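Local coordinates for acyl-CoA dehydrogenase domain protein Tcur3481 (Thermomonospora curvata, PDB 6WY9) that probably works as an FAD-dependent acyl-CoA dehydrogenase, a flavoenzyme of the family that oxidises acyl-CoA thioesters, at residues E7-T10 with E11-G14; E46-A50 with G51-V55. One frame throughout, in Å; residues are numbered along the deposited sequence.

Interaction 1: E7-T10 with E11-G14; sequences EELT and ELQG
Leu-9 lies alongside Leu-12, the two side chains pointing the same way, and their branches meet where CD2 of Leu-9 comes 3.8 Å from CD1 of Leu-12. The pair illustrates how an amphipathic alpha-helix, here helix 5-23 of the N-terminal all-helical domain of the acyl-CoA dehydrogenase fold, places apolar residues three or four apart on one face. Leu-12 is the buried member: its CG stands anti to the backbone N (chi1 -166°), which swings the branches over to Ala-70 and Val-73 of helix 67-80. Four successive i to i+4 bonds carry the backbone through these two turns. Glu-11 N gives a nearly straight bond to Glu-7 O, whereas the bond from Gln-13 N to Leu-9 O is more bent, at 150°. Glu-7, Thr-10 and Glu-11 are solvent-exposed. Glu-7 turns its carboxylate back to the start of the helix, where OE2 accepts from Thr-4 N, and its OE1 stays 5.9 Å from OE2 of Glu-11, so the two carboxylates do not touch. Thr-10 turns OG1 back to Gly-6 O, one turn earlier. Glu-11 runs out extended, its CG held tightly, and perhaps with slight strain, 2.9 Å from Glu-7 O.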
ATOM      1  N   GLU B   7      -0.344  36.566 -10.558  1.00 93.42           N
ATOM      2  CA  GLU B   7      -1.215  36.935 -11.669  1.00 90.39           C
ATOM      3  C   GLU B   7      -0.564  36.625 -13.009  1.00 82.72           C
ATOM      4  O   GLU B   7      -1.241  36.182 -13.947  1.00 81.19           O
ATOM      5  CB  GLU B   7      -1.575  38.413 -11.582  1.00 97.97           C
ATOM      6  CG  GLU B   7      -2.137  38.817 -10.236  1.00101.85           C
ATOM      7  CD  GLU B   7      -2.260  40.326 -10.086  1.00111.03           C
ATOM      8  OE1 GLU B   7      -3.160  40.930 -10.718  1.00116.87           O
ATOM      9  OE2 GLU B   7      -1.441  40.905  -9.344  1.00112.85           O
ATOM     10  N   GLU B   8       0.748  36.851 -13.120  1.00 78.75           N
ATOM     11  CA  GLU B   8       1.469  36.474 -14.333  1.00 76.38           C
ATOM     12  C   GLU B   8       1.467  34.964 -14.520  1.00 68.22           C
ATOM     13  O   GLU B   8       1.321  34.477 -15.646  1.00 65.25           O
ATOM     14  CB  GLU B   8       2.903  36.995 -14.290  1.00 81.12           C
ATOM     15  CG  GLU B   8       3.014  38.462 -13.893  1.00 94.79           C
ATOM     16  CD  GLU B   8       4.454  38.904 -13.655  1.00103.30           C
ATOM     17  OE1 GLU B   8       5.318  38.615 -14.507  1.00104.75           O
ATOM     18  OE2 GLU B   8       4.726  39.546 -12.616  1.00108.94           O
ATOM     19  N   LEU B   9       1.644  34.209 -13.431  1.00 67.41           N
ATOM     20  CA  LEU B   9       1.607  32.751 -13.528  1.00 62.29           C
ATOM     21  C   LEU B   9       0.203  32.244 -13.876  1.00 61.24           C
ATOM     22  O   LEU B   9       0.059  31.260 -14.614  1.00 56.34           O
ATOM     23  CB  LEU B   9       2.137  32.137 -12.222  1.00 61.78           C
ATOM     24  CG  LEU B   9       3.656  32.335 -12.033  1.00 63.15           C
ATOM     25  CD1 LEU B   9       4.173  31.701 -10.764  1.00 61.71           C
ATOM     26  CD2 LEU B   9       4.450  31.805 -13.211  1.00 61.25           C
ATOM     27  N   THR B  10      -0.839  32.917 -13.391  1.00 65.25           N
ATOM     28  CA  THR B  10      -2.192  32.593 -13.821  1.00 67.69           C
ATOM     29  C   THR B  10      -2.389  32.878 -15.306  1.00 67.00           C
ATOM     30  O   THR B  10      -2.927  32.040 -16.044  1.00 65.64           O
ATOM     31  CB  THR B  10      -3.197  33.385 -12.990  1.00 75.80           C
ATOM     32  OG1 THR B  10      -3.111  32.953 -11.632  1.00 77.14           O
ATOM     33  CG2 THR B  10      -4.592  33.156 -13.488  1.00 78.14           C
ATOM     34  N   GLU B  11      -1.987  34.066 -15.763  1.00 68.64           N
ATOM     35  CA  GLU B  11      -2.027  34.347 -17.194  1.00 69.47           C
ATOM     36  C   GLU B  11      -1.245  33.294 -17.975  1.00 61.46           C
ATOM     37  O   GLU B  11      -1.714  32.780 -18.999  1.00 58.15           O
ATOM     38  CB  GLU B  11      -1.485  35.750 -17.472  1.00 79.65           C
ATOM     39  CG  GLU B  11      -2.181  36.832 -16.665  1.00 93.41           C
ATOM     40  CD  GLU B  11      -1.733  38.246 -17.033  1.00107.01           C
ATOM     41  OE1 GLU B  11      -1.056  38.422 -18.075  1.00109.60           O
ATOM     42  OE2 GLU B  11      -2.066  39.188 -16.277  1.00115.41           O
ATOM     43  N   LEU B  12      -0.039  32.968 -17.510  1.00 59.24           N
ATOM     44  CA  LEU B  12       0.742  31.920 -18.160  1.00 58.26           C
ATOM     45  C   LEU B  12      -0.077  30.644 -18.298  1.00 55.82           C
ATOM     46  O   LEU B  12      -0.155  30.033 -19.371  1.00 54.55           O
ATOM     47  CB  LEU B  12       2.006  31.655 -17.335  1.00 58.47           C
ATOM     48  CG  LEU B  12       3.168  30.852 -17.912  1.00 58.25           C
ATOM     49  CD1 LEU B  12       4.309  30.956 -16.935  1.00 59.94           C
ATOM     50  CD2 LEU B  12       2.785  29.426 -18.086  1.00 55.27           C
ATOM     51  N   GLN B  13      -0.722  30.245 -17.210  1.00 56.47           N
ATOM     52  CA  GLN B  13      -1.443  28.984 -17.191  1.00 54.66           C
ATOM     53  C   GLN B  13      -2.615  28.983 -18.183  1.00 53.76           C
ATOM     54  O   GLN B  13      -2.832  28.008 -18.918  1.00 51.44           O
ATOM     55  CB  GLN B  13      -1.913  28.724 -15.767  1.00 59.43           C
ATOM     56  CG  GLN B  13      -2.726  27.483 -15.613  1.00 63.31           C
ATOM     57  CD  GLN B  13      -3.103  27.251 -14.172  1.00 69.54           C
ATOM     58  OE1 GLN B  13      -2.557  26.371 -13.520  1.00 70.14           O
ATOM     59  NE2 GLN B  13      -4.038  28.039 -13.666  1.00 74.60           N
ATOM     60  N   GLY B  14      -3.393  30.063 -18.210  1.00 53.47           N
ATOM     61  CA  GLY B  14      -4.507  30.119 -19.142  1.00 53.55           C
ATOM     62  C   GLY B  14      -4.058  30.062 -20.589  1.00 51.19           C
ATOM     63  O   GLY B  14      -4.689  29.407 -21.426  1.00 51.12           O
TER

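Interaction 2: E46-A50 with G51-V55; sequences ELAGA and GLLGV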
ATOM      1  N   GLU B  46       3.722  27.542 -31.994  1.00 50.74           N
ATOM      2  CA  GLU B  46       2.672  28.295 -31.305  1.00 54.93           C
ATOM      3  C   GLU B  46       3.123  28.706 -29.902  1.00 50.79           C
ATOM      4  O   GLU B  46       2.936  29.857 -29.486  1.00 51.28           O
ATOM      5  CB  GLU B  46       1.398  27.441 -31.231  1.00 58.63           C
ATOM      6  CG  GLU B  46       0.801  27.022 -32.602  1.00 66.11           C
ATOM      7  CD  GLU B  46      -0.091  28.088 -33.147  1.00 74.68           C
ATOM      8  OE1 GLU B  46      -0.801  28.677 -32.305  1.00 77.85           O
ATOM      9  OE2 GLU B  46      -0.056  28.364 -34.376  1.00 77.77           O
ATOM     10  N   LEU B  47       3.728  27.769 -29.163  1.00 47.62           N
ATOM     11  CA  LEU B  47       4.293  28.079 -27.848  1.00 46.30           C
ATOM     12  C   LEU B  47       5.342  29.180 -27.919  1.00 48.43           C
ATOM     13  O   LEU B  47       5.376  30.068 -27.058  1.00 49.97           O
ATOM     14  CB  LEU B  47       4.917  26.823 -27.235  1.00 45.77           C
ATOM     15  CG  LEU B  47       3.841  25.782 -26.899  1.00 46.76           C
ATOM     16  CD1 LEU B  47       4.494  24.446 -26.541  1.00 47.07           C
ATOM     17  CD2 LEU B  47       2.865  26.244 -25.781  1.00 45.93           C
ATOM     18  N   ALA B  48       6.273  29.085 -28.877  1.00 48.16           N
ATOM     19  CA  ALA B  48       7.257  30.153 -29.041  1.00 48.92           C
ATOM     20  C   ALA B  48       6.575  31.493 -29.297  1.00 51.46           C
ATOM     21  O   ALA B  48       6.975  32.526 -28.734  1.00 50.53           O
ATOM     22  CB  ALA B  48       8.232  29.829 -30.183  1.00 50.42           C
ATOM     23  N   GLY B  49       5.563  31.499 -30.162  1.00 53.45           N
ATOM     24  CA  GLY B  49       4.955  32.752 -30.565  1.00 57.21           C
ATOM     25  C   GLY B  49       4.187  33.411 -29.445  1.00 58.80           C
ATOM     26  O   GLY B  49       4.079  34.637 -29.411  1.00 60.48           O
ATOM     27  N   ALA B  50       3.623  32.607 -28.529  1.00 45.68           N
ATOM     28  CA  ALA B  50       2.958  33.122 -27.342  1.00 49.96           C
ATOM     29  C   ALA B  50       3.940  33.516 -26.236  1.00 53.52           C
ATOM     30  O   ALA B  50       3.510  34.013 -25.184  1.00 55.12           O
ATOM     31  CB  ALA B  50       1.968  32.063 -26.820  1.00 47.58           C
ATOM     32  N   GLY B  51       5.243  33.312 -26.449  1.00 52.97           N
ATOM     33  CA  GLY B  51       6.229  33.684 -25.463  1.00 52.67           C
ATOM     34  C   GLY B  51       6.390  32.660 -24.372  1.00 51.19           C
ATOM     35  O   GLY B  51       7.104  32.915 -23.389  1.00 51.60           O
ATOM     36  N   LEU B  52       5.772  31.488 -24.529  1.00 46.53           N
ATOM     37  CA  LEU B  52       5.806  30.504 -23.470  1.00 47.52           C
ATOM     38  C   LEU B  52       7.139  29.773 -23.390  1.00 45.86           C
ATOM     39  O   LEU B  52       7.466  29.260 -22.314  1.00 45.50           O
ATOM     40  CB  LEU B  52       4.643  29.519 -23.655  1.00 48.13           C
ATOM     41  CG  LEU B  52       3.284  30.183 -23.401  1.00 52.17           C
ATOM     42  CD1 LEU B  52       2.154  29.262 -23.797  1.00 51.01           C
ATOM     43  CD2 LEU B  52       3.191  30.474 -21.911  1.00 54.52           C
ATOM     44  N   LEU B  53       7.924  29.719 -24.484  1.00 45.48           N
ATOM     45  CA  LEU B  53       9.272  29.164 -24.358  1.00 47.12           C
ATOM     46  C   LEU B  53      10.185  30.135 -23.631  1.00 49.62           C
ATOM     47  O   LEU B  53      11.188  29.723 -23.028  1.00 52.23           O
ATOM     48  CB  LEU B  53       9.864  28.812 -25.738  1.00 47.77           C
ATOM     49  CG  LEU B  53       9.056  27.804 -26.586  1.00 46.40           C
ATOM     50  CD1 LEU B  53       9.741  27.562 -27.930  1.00 48.79           C
ATOM     51  CD2 LEU B  53       8.759  26.432 -25.864  1.00 43.41           C
ATOM     52  N   GLY B  54       9.866  31.429 -23.686  1.00 48.03           N
ATOM     53  CA  GLY B  54      10.725  32.418 -23.080  1.00 49.49           C
ATOM     54  C   GLY B  54      10.380  32.766 -21.664  1.00 50.78           C
ATOM     55  O   GLY B  54      11.180  33.419 -20.976  1.00 53.04           O
ATOM     56  N   VAL B  55       9.208  32.326 -21.198  1.00 50.26           N
ATOM     57  CA  VAL B  55       8.693  32.834 -19.928  1.00 53.23           C
ATOM     58  C   VAL B  55       9.633  32.478 -18.776  1.00 51.67           C
ATOM     59  O   VAL B  55       9.901  33.317 -17.911  1.00 52.71           O
ATOM     60  CB  VAL B  55       7.241  32.350 -19.691  1.00 53.51           C
ATOM     61  CG1 VAL B  55       7.191  30.877 -19.415  1.00 50.76           C
ATOM     62  CG2 VAL B  55       6.629  33.115 -18.565  1.00 57.11           C
TER
HETATM   63  O   HOH W   1       8.664  32.084 -26.592  1.00 49.12           O
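With CG anti to the carbonyl carbon in both Leu-47 (chi1 -67°) and Leu-53 (chi1 -58°), each leucine carries CG beside its own backbone N, and the second folds back over the helix end. Leu-53 sets CD1 3.5 Å from CB of Ala-48, while its CD2 faces CB of Leu-47 more loosely. On another flank Leu-52 crosses Leu-47 obliquely, CD1 of Leu-52 lying 3.7 Å from CD2 of Leu-47, and its CG also meets the methyl of Ala-50. Shortening Leu-53 to an alanine is likely to leave a gap against Ala-48 and Leu-47 and to lose the packing on Leu-87 of helix 87-100. The backbone leaves the helix here. Leu-52 N bonds to Leu-47 O at 2.9 Å, nearly in line with the carbonyl though its N-H is bent, but Gly-51 N approaches Ala-48 O from above the carbonyl plane, at 3.0 Å. A water also donates to Ala-48 O, at 2.8 Å, and weakly accepts from Gly-54 N, bridging the helix end to the departing chain. At Gly-51, phi is 82°, where a CB would jam against Ala-50 O. Positive phi at glycine and two bonds back into the last turn define the Schellman motif that ends helix 41-49.

Followed from the N terminus, the chain completes interaction 1 within helix 5-23 before it reaches interaction 2 at the end of helix 41-49, so the two are in series and neither crosses nor encloses the other. Each closes only a helical turn or a cap. Their centres lie 13 Å apart, and side chains join them directly: CD1 of Leu-12 packs 3.6 Å from CG2 of Val-55, and CD2 of Leu-12 is 4.0 Å from CD2 of Leu-52. The arrangement is consistent with local order placing residues for tertiary packing: Leu-12 on the first helix meets Leu-52 and Val-55 just past the Schellman motif, within the N-terminal helical domain and away from the flavin site.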